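Local coordinates for period circadian protein homolog 2 (PDB 3GDI) that belongs to the mammalian circadian clock, where its tandem PAS domains mediate protein-protein interactions and it probably helps regulate clock transcription, at residues 80-85 with 125-130; 165-170 with 186-191; 243-248 with 265-270. One frame throughout, in Å; residues are numbered along the deposited sequence.

Contact 1: 80-85 with 125-130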
ATOM      1  N   TYR A  80      11.915   0.990 -12.076  1.00 78.31           N
ATOM      2  CA  TYR A  80      10.962   2.016 -12.503  1.00 80.54           C
ATOM      3  C   TYR A  80      10.614   3.011 -11.396  1.00 81.80           C
ATOM      4  O   TYR A  80       9.739   3.858 -11.560  1.00 80.85           O
ATOM      5  CB  TYR A  80       9.684   1.388 -13.081  1.00 80.85           C
ATOM      6  CG  TYR A  80       8.775   0.701 -12.086  1.00 81.26           C
ATOM      7  CD1 TYR A  80       8.502  -0.662 -12.192  1.00 81.29           C
ATOM      8  CD2 TYR A  80       8.153   1.418 -11.064  1.00 80.78           C
ATOM      9  CE1 TYR A  80       7.631  -1.293 -11.308  1.00 82.46           C
ATOM     10  CE2 TYR A  80       7.283   0.797 -10.175  1.00 81.69           C
ATOM     11  CZ  TYR A  80       7.026  -0.556 -10.301  1.00 81.96           C
ATOM     12  OH  TYR A  80       6.171  -1.171  -9.416  1.00 84.15           O
ATOM     13  N   LYS A  81      11.297   2.893 -10.264  1.00 83.57           N
ATOM     14  CA  LYS A  81      11.101   3.806  -9.146  1.00 85.64           C
ATOM     15  C   LYS A  81      12.448   4.479  -8.947  1.00 88.62           C
ATOM     16  O   LYS A  81      13.301   4.442  -9.834  1.00 89.70           O
ATOM     17  CB  LYS A  81      10.724   3.051  -7.872  1.00 83.56           C
ATOM     18  CG  LYS A  81       9.452   2.239  -7.977  1.00 81.08           C
ATOM     19  CD  LYS A  81       9.162   1.501  -6.685  1.00 78.12           C
ATOM     20  CE  LYS A  81       7.908   0.653  -6.816  1.00 77.57           C
ATOM     21  NZ  LYS A  81       7.632  -0.163  -5.601  1.00 75.59           N
ATOM     22  N   LEU A  82      12.644   5.086  -7.786  1.00 92.08           N
ATOM     23  CA  LEU A  82      13.910   5.747  -7.486  1.00 95.55           C
ATOM     24  C   LEU A  82      14.205   6.898  -8.442  1.00 98.00           C
ATOM     25  O   LEU A  82      13.742   6.915  -9.585  1.00 97.54           O
ATOM     26  CB  LEU A  82      15.073   4.753  -7.576  1.00 94.60           C
ATOM     27  CG  LEU A  82      14.802   3.263  -7.393  1.00 94.23           C
ATOM     28  CD1 LEU A  82      15.307   2.519  -8.622  1.00 92.98           C
ATOM     29  CD2 LEU A  82      15.483   2.760  -6.131  1.00 94.72           C
ATOM     30  N   PRO A  83      14.980   7.885  -7.973  1.00100.48           N
ATOM     31  CA  PRO A  83      15.344   9.036  -8.798  1.00102.49           C
ATOM     32  C   PRO A  83      16.838   9.009  -9.134  1.00103.89           C
ATOM     33  O   PRO A  83      17.676   8.761  -8.262  1.00104.43           O
ATOM     34  CB  PRO A  83      14.986  10.204  -7.901  1.00102.64           C
ATOM     35  CG  PRO A  83      15.472   9.710  -6.568  1.00102.27           C
ATOM     36  CD  PRO A  83      15.077   8.232  -6.542  1.00101.12           C
ATOM     37  N   PRO A  84      17.189   9.248 -10.409  1.00104.62           N
ATOM     38  CA  PRO A  84      18.598   9.246 -10.812  1.00104.76           C
ATOM     39  C   PRO A  84      19.344  10.280  -9.974  1.00104.98           C
ATOM     40  O   PRO A  84      18.815  11.359  -9.713  1.00104.83           O
ATOM     41  CB  PRO A  84      18.531   9.640 -12.284  1.00104.81           C
ATOM     42  CG  PRO A  84      17.206   9.080 -12.719  1.00104.79           C
ATOM     43  CD  PRO A  84      16.310   9.466 -11.571  1.00104.46           C
ATOM     44  N   TRP A  85      20.559   9.961  -9.543  1.00105.26           N
ATOM     45  CA  TRP A  85      21.311  10.912  -8.737  1.00106.46           C
ATOM     46  C   TRP A  85      21.546  12.182  -9.540  1.00107.35           C
ATOM     47  O   TRP A  85      22.408  12.215 -10.422  1.00107.87           O
ATOM     48  CB  TRP A  85      22.657  10.328  -8.309  1.00106.64           C
ATOM     49  CG  TRP A  85      23.330  11.161  -7.263  1.00107.38           C
ATOM     50  CD1 TRP A  85      23.750  12.455  -7.387  1.00107.26           C
ATOM     51  CD2 TRP A  85      23.616  10.776  -5.913  1.00108.11           C
ATOM     52  NE1 TRP A  85      24.275  12.900  -6.199  1.00107.70           N
ATOM     53  CE2 TRP A  85      24.205  11.890  -5.277  1.00108.23           C
ATOM     54  CE3 TRP A  85      23.428   9.598  -5.178  1.00108.95           C
ATOM     55  CZ2 TRP A  85      24.611  11.860  -3.937  1.00108.61           C
ATOM     56  CZ3 TRP A  85      23.833   9.569  -3.845  1.00109.29           C
ATOM     57  CH2 TRP A  85      24.417  10.694  -3.240  1.00108.78           C
ATOM     58  N   MET A 125      16.777   4.564   4.893  1.00 63.99           N
ATOM     59  CA  MET A 125      17.547   4.542   3.666  1.00 64.86           C
ATOM     60  C   MET A 125      16.906   5.281   2.503  1.00 65.63           C
ATOM     61  O   MET A 125      15.692   5.233   2.313  1.00 66.12           O
ATOM     62  CB  MET A 125      17.817   3.097   3.270  1.00 66.64           C
ATOM     63  CG  MET A 125      18.474   2.292   4.367  1.00 67.89           C
ATOM     64  SD  MET A 125      19.110   0.742   3.737  1.00 72.84           S
ATOM     65  CE  MET A 125      17.592  -0.236   3.647  1.00 70.12           C
ATOM     66  N   THR A 126      17.737   5.971   1.730  1.00 66.25           N
ATOM     67  CA  THR A 126      17.272   6.712   0.568  1.00 67.61           C
ATOM     68  C   THR A 126      17.969   6.082  -0.631  1.00 68.95           C
ATOM     69  O   THR A 126      19.200   6.040  -0.692  1.00 68.96           O
ATOM     70  CB  THR A 126      17.652   8.202   0.649  1.00 67.73           C
ATOM     71  OG1 THR A 126      17.488   8.673   1.991  1.00 67.52           O
ATOM     72  CG2 THR A 126      16.753   9.021  -0.266  1.00 68.84           C
ATOM     73  N   PRO A 127      17.186   5.573  -1.595  1.00 69.91           N
ATOM     74  CA  PRO A 127      17.664   4.920  -2.814  1.00 72.18           C
ATOM     75  C   PRO A 127      17.885   5.831  -4.016  1.00 75.41           C
ATOM     76  O   PRO A 127      17.013   6.627  -4.378  1.00 75.43           O
ATOM     77  CB  PRO A 127      16.573   3.899  -3.082  1.00 70.86           C
ATOM     78  CG  PRO A 127      15.352   4.690  -2.756  1.00 69.72           C
ATOM     79  CD  PRO A 127      15.727   5.401  -1.464  1.00 69.45           C
ATOM     80  N   TYR A 128      19.048   5.685  -4.644  1.00 78.29           N
ATOM     81  CA  TYR A 128      19.403   6.470  -5.822  1.00 81.55           C
ATOM     82  C   TYR A 128      19.892   5.559  -6.943  1.00 83.20           C
ATOM     83  O   TYR A 128      20.689   4.650  -6.709  1.00 83.44           O
ATOM     84  CB  TYR A 128      20.501   7.479  -5.477  1.00 81.64           C
ATOM     85  CG  TYR A 128      20.055   8.555  -4.524  1.00 82.97           C
ATOM     86  CD1 TYR A 128      18.998   9.405  -4.853  1.00 83.85           C
ATOM     87  CD2 TYR A 128      20.689   8.732  -3.295  1.00 83.59           C
ATOM     88  CE1 TYR A 128      18.582  10.410  -3.979  1.00 85.17           C
ATOM     89  CE2 TYR A 128      20.285   9.735  -2.412  1.00 84.86           C
ATOM     90  CZ  TYR A 128      19.231  10.571  -2.760  1.00 85.74           C
ATOM     91  OH  TYR A 128      18.830  11.571  -1.901  1.00 85.71           O
ATOM     92  N   LEU A 129      19.408   5.802  -8.157  1.00 85.37           N
ATOM     93  CA  LEU A 129      19.811   5.009  -9.314  1.00 87.91           C
ATOM     94  C   LEU A 129      21.164   5.549  -9.796  1.00 89.96           C
ATOM     95  O   LEU A 129      21.303   6.749 -10.040  1.00 91.14           O
ATOM     96  CB  LEU A 129      18.751   5.134 -10.411  1.00 87.59           C
ATOM     97  CG  LEU A 129      18.588   3.983 -11.407  1.00 87.64           C
ATOM     98  CD1 LEU A 129      17.344   4.225 -12.257  1.00 86.74           C
ATOM     99  CD2 LEU A 129      19.829   3.863 -12.277  1.00 87.28           C
ATOM    100  N   VAL A 130      22.159   4.670  -9.921  1.00 92.09           N
ATOM    101  CA  VAL A 130      23.506   5.077 -10.344  1.00 93.44           C
ATOM    102  C   VAL A 130      24.259   4.016 -11.161  1.00 94.72           C
ATOM    103  O   VAL A 130      24.215   2.827 -10.848  1.00 95.29           O
ATOM    104  CB  VAL A 130      24.368   5.458  -9.109  1.00 92.53           C
ATOM    105  CG1 VAL A 130      25.829   5.570  -9.494  1.00 92.66           C
ATOM    106  CG2 VAL A 130      23.891   6.777  -8.538  1.00 92.15           C
TER
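W85 and Y128 make the tight end of this contact. The six-membered ring of W85 lies obliquely against the Y128 ring, planes 60° apart and centroids 4.6 Å from each other, and its CZ3 comes to 3.3 Å from CD2 of Y128. With CG anti to the backbone N (chi1 -168°), W85 carries its indole over toward the strand, while its CB rests on CG2 of V130. The opposite flank of the Y128 ring is taken by P83: the proline CG packs 3.9 Å from the tyrosine CD1, and P83 O lies in the ring plane at its edge. Farther along, the buried L82 packs its CD2 3.4 Å from CB of P127. Between these groups the backbones meet at a single bridge of P84 with L129, held by two weak but fairly straight bonds, L129 N to P83 O (3.4 Å) and W85 N to L129 O (3.3 Å). The looser side is that of P84, whose CB is directed away from the strand; the residue is exposed, though Q294 of the second subunit packs on it. The loop after helix 70-76 thus pairs with the edge of strand 121-131 turned away from strand 142-150, the edge that strand 104-108 takes farther back at M125; L145 of strand 142-150 also touches W85.

Contact 2: 165-170 with 186-191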
ATOM      1  N   ARG A 165       6.925  15.739  18.988  1.00 54.90           N
ATOM      2  CA  ARG A 165       6.783  14.289  18.926  1.00 51.98           C
ATOM      3  C   ARG A 165       5.434  14.063  18.283  1.00 48.86           C
ATOM      4  O   ARG A 165       4.479  13.663  18.929  1.00 48.81           O
ATOM      5  CB  ARG A 165       6.829  13.691  20.337  1.00 52.42           C
ATOM      6  CG  ARG A 165       7.968  14.275  21.136  1.00 54.05           C
ATOM      7  CD  ARG A 165       8.685  13.279  22.006  1.00 53.77           C
ATOM      8  NE  ARG A 165       7.937  12.952  23.211  1.00 56.14           N
ATOM      9  CZ  ARG A 165       8.504  12.552  24.347  1.00 57.03           C
ATOM     10  NH1 ARG A 165       9.825  12.438  24.436  1.00 56.36           N
ATOM     11  NH2 ARG A 165       7.745  12.249  25.389  1.00 59.25           N
ATOM     12  N   ILE A 166       5.381  14.351  16.991  1.00 47.61           N
ATOM     13  CA  ILE A 166       4.170  14.242  16.198  1.00 43.38           C
ATOM     14  C   ILE A 166       4.329  13.291  15.025  1.00 42.35           C
ATOM     15  O   ILE A 166       5.285  13.378  14.256  1.00 41.13           O
ATOM     16  CB  ILE A 166       3.783  15.638  15.629  1.00 44.06           C
ATOM     17  CG1 ILE A 166       3.579  16.618  16.781  1.00 42.61           C
ATOM     18  CG2 ILE A 166       2.527  15.545  14.740  1.00 39.39           C
ATOM     19  CD1 ILE A 166       3.277  18.028  16.323  1.00 44.48           C
ATOM     20  N   PHE A 167       3.384  12.376  14.890  1.00 42.12           N
ATOM     21  CA  PHE A 167       3.399  11.452  13.762  1.00 43.91           C
ATOM     22  C   PHE A 167       1.955  11.237  13.294  1.00 43.92           C
ATOM     23  O   PHE A 167       1.009  11.494  14.042  1.00 43.19           O
ATOM     24  CB  PHE A 167       4.051  10.118  14.142  1.00 38.70           C
ATOM     25  CG  PHE A 167       3.241   9.295  15.074  1.00 37.95           C
ATOM     26  CD1 PHE A 167       3.272   9.539  16.440  1.00 40.60           C
ATOM     27  CD2 PHE A 167       2.461   8.258  14.593  1.00 38.63           C
ATOM     28  CE1 PHE A 167       2.536   8.753  17.327  1.00 42.23           C
ATOM     29  CE2 PHE A 167       1.717   7.461  15.458  1.00 40.08           C
ATOM     30  CZ  PHE A 167       1.752   7.706  16.833  1.00 42.42           C
ATOM     31  N   THR A 168       1.782  10.792  12.056  1.00 45.11           N
ATOM     32  CA  THR A 168       0.438  10.561  11.544  1.00 47.58           C
ATOM     33  C   THR A 168       0.226   9.126  11.078  1.00 46.40           C
ATOM     34  O   THR A 168       1.169   8.416  10.756  1.00 46.21           O
ATOM     35  CB  THR A 168       0.105  11.491  10.363  1.00 49.67           C
ATOM     36  OG1 THR A 168       0.799  11.038   9.197  1.00 54.07           O
ATOM     37  CG2 THR A 168       0.535  12.924  10.664  1.00 53.07           C
ATOM     38  N   THR A 169      -1.033   8.709  11.062  1.00 46.93           N
ATOM     39  CA  THR A 169      -1.402   7.380  10.618  1.00 43.56           C
ATOM     40  C   THR A 169      -2.606   7.531   9.703  1.00 43.80           C
ATOM     41  O   THR A 169      -3.422   8.448   9.869  1.00 40.95           O
ATOM     42  CB  THR A 169      -1.810   6.487  11.784  1.00 44.67           C
ATOM     43  OG1 THR A 169      -2.924   7.079  12.460  1.00 46.88           O
ATOM     44  CG2 THR A 169      -0.662   6.307  12.754  1.00 43.28           C
ATOM     45  N   THR A 170      -2.707   6.629   8.735  1.00 42.67           N
ATOM     46  CA  THR A 170      -3.815   6.628   7.791  1.00 41.83           C
ATOM     47  C   THR A 170      -4.385   5.217   7.742  1.00 41.13           C
ATOM     48  O   THR A 170      -3.638   4.254   7.781  1.00 45.60           O
ATOM     49  CB  THR A 170      -3.338   7.005   6.379  1.00 41.21           C
ATOM     50  OG1 THR A 170      -2.735   8.300   6.416  1.00 43.23           O
ATOM     51  CG2 THR A 170      -4.509   7.026   5.395  1.00 39.64           C
ATOM     52  N   PRO A 186      10.599   6.586  14.875  1.00 45.86           N
ATOM     53  CA  PRO A 186      11.320   6.916  16.108  1.00 46.76           C
ATOM     54  C   PRO A 186      10.425   7.000  17.353  1.00 47.18           C
ATOM     55  O   PRO A 186      10.902   6.856  18.479  1.00 48.17           O
ATOM     56  CB  PRO A 186      11.966   8.268  15.781  1.00 45.79           C
ATOM     57  CG  PRO A 186      12.145   8.204  14.308  1.00 45.13           C
ATOM     58  CD  PRO A 186      10.844   7.608  13.845  1.00 45.91           C
ATOM     59  N   LEU A 187       9.132   7.232  17.170  1.00 46.89           N
ATOM     60  CA  LEU A 187       8.253   7.338  18.334  1.00 46.04           C
ATOM     61  C   LEU A 187       7.527   6.042  18.689  1.00 45.76           C
ATOM     62  O   LEU A 187       6.950   5.933  19.768  1.00 45.82           O
ATOM     63  CB  LEU A 187       7.233   8.464  18.119  1.00 43.62           C
ATOM     64  CG  LEU A 187       7.784   9.890  17.979  1.00 43.08           C
ATOM     65  CD1 LEU A 187       6.698  10.810  17.479  1.00 41.33           C
ATOM     66  CD2 LEU A 187       8.323  10.374  19.310  1.00 38.56           C
ATOM     67  N   LEU A 188       7.568   5.052  17.796  1.00 45.19           N
ATOM     68  CA  LEU A 188       6.875   3.792  18.049  1.00 42.86           C
ATOM     69  C   LEU A 188       7.753   2.555  18.119  1.00 41.79           C
ATOM     70  O   LEU A 188       7.435   1.612  18.831  1.00 42.42           O
ATOM     71  CB  LEU A 188       5.796   3.568  16.989  1.00 41.01           C
ATOM     72  CG  LEU A 188       4.658   4.585  16.946  1.00 40.74           C
ATOM     73  CD1 LEU A 188       3.666   4.128  15.906  1.00 40.24           C
ATOM     74  CD2 LEU A 188       3.992   4.714  18.316  1.00 36.80           C
ATOM     75  N   GLY A 189       8.853   2.548  17.383  1.00 42.56           N
ATOM     76  CA  GLY A 189       9.716   1.379  17.397  1.00 44.45           C
ATOM     77  C   GLY A 189       9.456   0.460  16.209  1.00 45.53           C
ATOM     78  O   GLY A 189      10.294  -0.385  15.874  1.00 45.90           O
ATOM     79  N   TYR A 190       8.298   0.616  15.571  1.00 42.95           N
ATOM     80  CA  TYR A 190       7.971  -0.202  14.412  1.00 42.33           C
ATOM     81  C   TYR A 190       8.430   0.484  13.144  1.00 40.94           C
ATOM     82  O   TYR A 190       8.532   1.706  13.102  1.00 40.10           O
ATOM     83  CB  TYR A 190       6.461  -0.403  14.263  1.00 42.04           C
ATOM     84  CG  TYR A 190       5.761  -1.114  15.385  1.00 40.84           C
ATOM     85  CD1 TYR A 190       4.950  -0.412  16.278  1.00 40.44           C
ATOM     86  CD2 TYR A 190       5.849  -2.497  15.517  1.00 40.23           C
ATOM     87  CE1 TYR A 190       4.236  -1.076  17.271  1.00 43.69           C
ATOM     88  CE2 TYR A 190       5.143  -3.174  16.509  1.00 41.12           C
ATOM     89  CZ  TYR A 190       4.338  -2.461  17.378  1.00 45.00           C
ATOM     90  OH  TYR A 190       3.614  -3.135  18.339  1.00 48.83           O
ATOM     91  N   LEU A 191       8.702  -0.305  12.110  1.00 41.33           N
ATOM     92  CA  LEU A 191       9.058   0.249  10.808  1.00 41.43           C
ATOM     93  C   LEU A 191       7.720   0.252  10.046  1.00 41.49           C
ATOM     94  O   LEU A 191       6.858  -0.603  10.286  1.00 42.19           O
ATOM     95  CB  LEU A 191      10.098  -0.623  10.117  1.00 41.64           C
ATOM     96  CG  LEU A 191      11.441  -0.717  10.859  1.00 44.45           C
ATOM     97  CD1 LEU A 191      12.479  -1.391   9.945  1.00 43.00           C
ATOM     98  CD2 LEU A 191      11.923   0.683  11.264  1.00 40.56           C
TER
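L187, at the end of helix 184-188, sets its two methyl branches against R165 and F167 at the entry to strand 166-171, and it has more surface buried here than any other residue. CD1 reaches the backbone just before the strand, 3.6 Å from C of R165, and also touches the F167 ring, 3.8 Å from its CD1. The other branch, CD2, lies against the aliphatic part of R165, 3.8 Å from CB, with CD of the arginine alongside. F167 comes next in buried surface. Its CG sits between the backbone N and the carbonyl carbon (chi1 70°), which turns the ring off the strand toward the helix. L188 crosses the phenylalanine side chain at about a right angle, its CD1 3.9 Å from CE2 and its CD2 4.0 Å from CZ of F167. All of this is apolar packing, and it is buried. G189 then ends the helix with a positive phi (98°), and the chain leaves the strand behind. F167 also meets the ring of H266 in strand 259-268. A short helix packed on one face of a five-stranded antiparallel sheet, strand order 2-1-5-4-3, is characteristic of the PAS fold, here the second of the two PAS domains.

Contact 3: 243-248 with 265-270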
ATOM      1  N   THR A 243       1.039   7.610  25.595  1.00 43.19           N
ATOM      2  CA  THR A 243      -0.242   8.297  25.623  1.00 43.60           C
ATOM      3  C   THR A 243      -0.291   9.358  24.553  1.00 45.48           C
ATOM      4  O   THR A 243       0.551  10.251  24.502  1.00 46.26           O
ATOM      5  CB  THR A 243      -0.489   8.932  26.998  1.00 43.37           C
ATOM      6  OG1 THR A 243      -0.590   7.888  27.971  1.00 46.50           O
ATOM      7  CG2 THR A 243      -1.763   9.754  27.005  1.00 40.92           C
ATOM      8  N   LEU A 244      -1.302   9.256  23.701  1.00 47.22           N
ATOM      9  CA  LEU A 244      -1.470  10.185  22.599  1.00 47.15           C
ATOM     10  C   LEU A 244      -2.599  11.196  22.753  1.00 48.22           C
ATOM     11  O   LEU A 244      -3.601  10.945  23.425  1.00 47.96           O
ATOM     12  CB  LEU A 244      -1.706   9.395  21.312  1.00 47.05           C
ATOM     13  CG  LEU A 244      -0.564   8.595  20.677  1.00 45.95           C
ATOM     14  CD1 LEU A 244       0.268   7.917  21.731  1.00 46.42           C
ATOM     15  CD2 LEU A 244      -1.156   7.578  19.719  1.00 45.18           C
ATOM     16  N   ASP A 245      -2.392  12.353  22.131  1.00 49.79           N
ATOM     17  CA  ASP A 245      -3.370  13.432  22.054  1.00 49.91           C
ATOM     18  C   ASP A 245      -3.590  13.387  20.546  1.00 48.29           C
ATOM     19  O   ASP A 245      -2.669  13.641  19.766  1.00 46.44           O
ATOM     20  CB  ASP A 245      -2.769  14.782  22.461  1.00 54.22           C
ATOM     21  CG  ASP A 245      -2.654  14.939  23.968  1.00 59.39           C
ATOM     22  OD1 ASP A 245      -2.146  15.987  24.433  1.00 64.08           O
ATOM     23  OD2 ASP A 245      -3.076  14.018  24.694  1.00 61.36           O
ATOM     24  N   THR A 246      -4.802  13.050  20.128  1.00 46.45           N
ATOM     25  CA  THR A 246      -5.052  12.910  18.712  1.00 45.95           C
ATOM     26  C   THR A 246      -6.065  13.829  18.087  1.00 44.60           C
ATOM     27  O   THR A 246      -7.028  14.251  18.717  1.00 45.44           O
ATOM     28  CB  THR A 246      -5.478  11.468  18.397  1.00 47.52           C
ATOM     29  OG1 THR A 246      -4.468  10.559  18.859  1.00 47.89           O
ATOM     30  CG2 THR A 246      -5.681  11.288  16.903  1.00 47.27           C
ATOM     31  N   SER A 247      -5.822  14.125  16.820  1.00 43.05           N
ATOM     32  CA  SER A 247      -6.708  14.948  16.019  1.00 42.97           C
ATOM     33  C   SER A 247      -7.147  14.018  14.883  1.00 41.40           C
ATOM     34  O   SER A 247      -6.312  13.455  14.183  1.00 40.23           O
ATOM     35  CB  SER A 247      -5.955  16.149  15.464  1.00 41.95           C
ATOM     36  OG  SER A 247      -6.643  16.688  14.349  1.00 48.15           O
ATOM     37  N   TRP A 248      -8.451  13.843  14.715  1.00 38.45           N
ATOM     38  CA  TRP A 248      -8.960  12.951  13.686  1.00 39.22           C
ATOM     39  C   TRP A 248      -9.640  13.635  12.500  1.00 40.94           C
ATOM     40  O   TRP A 248     -10.326  14.644  12.658  1.00 40.35           O
ATOM     41  CB  TRP A 248      -9.940  11.949  14.295  1.00 36.76           C
ATOM     42  CG  TRP A 248      -9.326  11.017  15.291  1.00 35.16           C
ATOM     43  CD1 TRP A 248      -9.402  11.104  16.653  1.00 32.06           C
ATOM     44  CD2 TRP A 248      -8.507   9.865  15.004  1.00 34.77           C
ATOM     45  NE1 TRP A 248      -8.682  10.080  17.232  1.00 33.65           N
ATOM     46  CE2 TRP A 248      -8.119   9.309  16.243  1.00 33.33           C
ATOM     47  CE3 TRP A 248      -8.058   9.258  13.818  1.00 33.78           C
ATOM     48  CZ2 TRP A 248      -7.303   8.177  16.333  1.00 33.73           C
ATOM     49  CZ3 TRP A 248      -7.247   8.136  13.906  1.00 32.12           C
ATOM     50  CH2 TRP A 248      -6.877   7.607  15.158  1.00 34.37           C
ATOM     51  N   ARG A 265      -3.507  12.632  13.350  1.00 40.64           N
ATOM     52  CA  ARG A 265      -2.262  13.343  13.594  1.00 41.11           C
ATOM     53  C   ARG A 265      -2.059  13.233  15.082  1.00 40.45           C
ATOM     54  O   ARG A 265      -2.789  13.841  15.854  1.00 41.44           O
ATOM     55  CB  ARG A 265      -2.385  14.808  13.204  1.00 42.10           C
ATOM     56  CG  ARG A 265      -1.079  15.548  13.348  1.00 44.56           C
ATOM     57  CD  ARG A 265      -1.240  16.988  13.019  1.00 46.48           C
ATOM     58  NE  ARG A 265       0.023  17.577  12.601  1.00 50.54           N
ATOM     59  CZ  ARG A 265       0.815  18.282  13.398  1.00 52.04           C
ATOM     60  NH1 ARG A 265       0.468  18.480  14.665  1.00 49.60           N
ATOM     61  NH2 ARG A 265       1.945  18.795  12.921  1.00 51.53           N
ATOM     62  N   HIS A 266      -1.055  12.467  15.478  1.00 41.53           N
ATOM     63  CA  HIS A 266      -0.808  12.222  16.884  1.00 43.26           C
ATOM     64  C   HIS A 266       0.329  12.970  17.542  1.00 44.79           C
ATOM     65  O   HIS A 266       1.363  13.229  16.934  1.00 45.32           O
ATOM     66  CB  HIS A 266      -0.592  10.727  17.088  1.00 44.77           C
ATOM     67  CG  HIS A 266      -1.605   9.879  16.391  1.00 45.71           C
ATOM     68  ND1 HIS A 266      -1.324   9.186  15.234  1.00 46.44           N
ATOM     69  CD2 HIS A 266      -2.910   9.649  16.660  1.00 45.11           C
ATOM     70  CE1 HIS A 266      -2.415   8.565  14.820  1.00 45.39           C
ATOM     71  NE2 HIS A 266      -3.391   8.830  15.668  1.00 45.48           N
ATOM     72  N   LYS A 267       0.121  13.301  18.807  1.00 46.88           N
ATOM     73  CA  LYS A 267       1.125  13.989  19.596  1.00 48.05           C
ATOM     74  C   LYS A 267       1.297  13.126  20.829  1.00 48.07           C
ATOM     75  O   LYS A 267       0.343  12.917  21.588  1.00 44.60           O
ATOM     76  CB  LYS A 267       0.631  15.383  19.982  1.00 52.25           C
ATOM     77  CG  LYS A 267       1.752  16.373  20.262  1.00 58.50           C
ATOM     78  CD  LYS A 267       1.944  16.618  21.758  1.00 63.77           C
ATOM     79  CE  LYS A 267       0.810  17.471  22.333  1.00 65.55           C
ATOM     80  NZ  LYS A 267       0.847  17.542  23.823  1.00 68.12           N
ATOM     81  N   VAL A 268       2.497  12.584  21.011  1.00 47.83           N
ATOM     82  CA  VAL A 268       2.734  11.749  22.173  1.00 50.83           C
ATOM     83  C   VAL A 268       2.997  12.657  23.354  1.00 52.76           C
ATOM     84  O   VAL A 268       4.013  13.344  23.428  1.00 55.80           O
ATOM     85  CB  VAL A 268       3.903  10.733  21.949  1.00 50.62           C
ATOM     86  CG1 VAL A 268       4.617  11.028  20.658  1.00 50.79           C
ATOM     87  CG2 VAL A 268       4.855  10.736  23.130  1.00 47.95           C
ATOM     88  N   ARG A 269       2.038  12.670  24.268  1.00 54.91           N
ATOM     89  CA  ARG A 269       2.112  13.501  25.452  1.00 56.62           C
ATOM     90  C   ARG A 269       2.917  12.808  26.552  1.00 56.29           C
ATOM     91  O   ARG A 269       3.549  13.468  27.383  1.00 57.34           O
ATOM     92  CB  ARG A 269       0.700  13.811  25.932  1.00 58.12           C
ATOM     93  CG  ARG A 269       0.591  15.074  26.758  1.00 62.97           C
ATOM     94  CD  ARG A 269      -0.839  15.254  27.216  1.00 64.50           C
ATOM     95  NE  ARG A 269      -1.286  14.093  27.980  1.00 64.80           N
ATOM     96  CZ  ARG A 269      -2.557  13.735  28.098  1.00 66.25           C
ATOM     97  NH1 ARG A 269      -3.499  14.448  27.496  1.00 67.68           N
ATOM     98  NH2 ARG A 269      -2.891  12.673  28.820  1.00 67.39           N
ATOM     99  N   VAL A 270       2.889  11.479  26.553  1.00 53.47           N
ATOM    100  CA  VAL A 270       3.639  10.700  27.536  1.00 49.47           C
ATOM    101  C   VAL A 270       4.317   9.513  26.860  1.00 48.84           C
ATOM    102  O   VAL A 270       3.659   8.584  26.404  1.00 48.28           O
ATOM    103  CB  VAL A 270       2.724  10.181  28.671  1.00 48.29           C
ATOM    104  CG1 VAL A 270       3.546   9.400  29.672  1.00 45.71           C
ATOM    105  CG2 VAL A 270       2.024  11.346  29.355  1.00 45.34           C
TER
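D245 holds its CG anti to the carbonyl carbon (chi1 -79°), and R269, extended at first and then bent at chi3 (58°), swings its guanidinium across to meet it. The two side chains cross at about a right angle, with carboxylate and guanidinium planes 70° apart, and the salt bridge is made through one nitrogen: NH1 of R269 lies 2.9 Å from OD2 of D245. The other oxygen, OD1, forms a long, weak salt bridge with NZ of K267 at 3.4 Å, the lysine lying beside D245 and pointing the same way. One carboxylate shared by two cations would be expected to stay ionised. Beneath this network runs the hairpin of strands 241-252 and 259-268, two antiparallel neighbours in the PAS sheet. Hydrogen-bonded pairs D245-K267 and S247-R265 alternate with non-hydrogen-bonded L244-V268 and T246-H266. At its end R269 and V270 both face T243, a classic beta bulge: T243 O accepts R269 N at 2.8 Å and, weakly, V270 N, while T243 N donates a hydrogen bond to V270 O at 2.9 Å. The L244, T246 and H266 face is buried. There H266 turns its edge toward the face of W248 in an offset edge-to-face pair, centroids 5.4 Å apart, and the methyl CG2 of T246 sits above a face of the same indole, toward its rim. L244 packs obliquely on the imidazole through CD2. W248 also packs against I215 and I219 of helix 209-221, and on the other face S247 OG makes a weak hydrogen bond to W255 of the second subunit.

How the contacts relate
From the N terminus, contact 1 comes first: it brings the loop after helix 70-76 back onto strand 121-131 and closes within the first PAS domain. Contact 2 opens only later, folding helix 184-188 against strand 166-171, and contact 3 then pairs the last two strands of the second sheet. The three follow in series, with none nested or crossed. Contacts 2 and 3 touch, since strands 166-171 and 259-268 are neighbours, with F167 O 2.7 Å from H266 N in a probable hydrogen bond. Contact 1 stands apart, its centre about 34 Å from that of contact 3, yet both reach the second subunit.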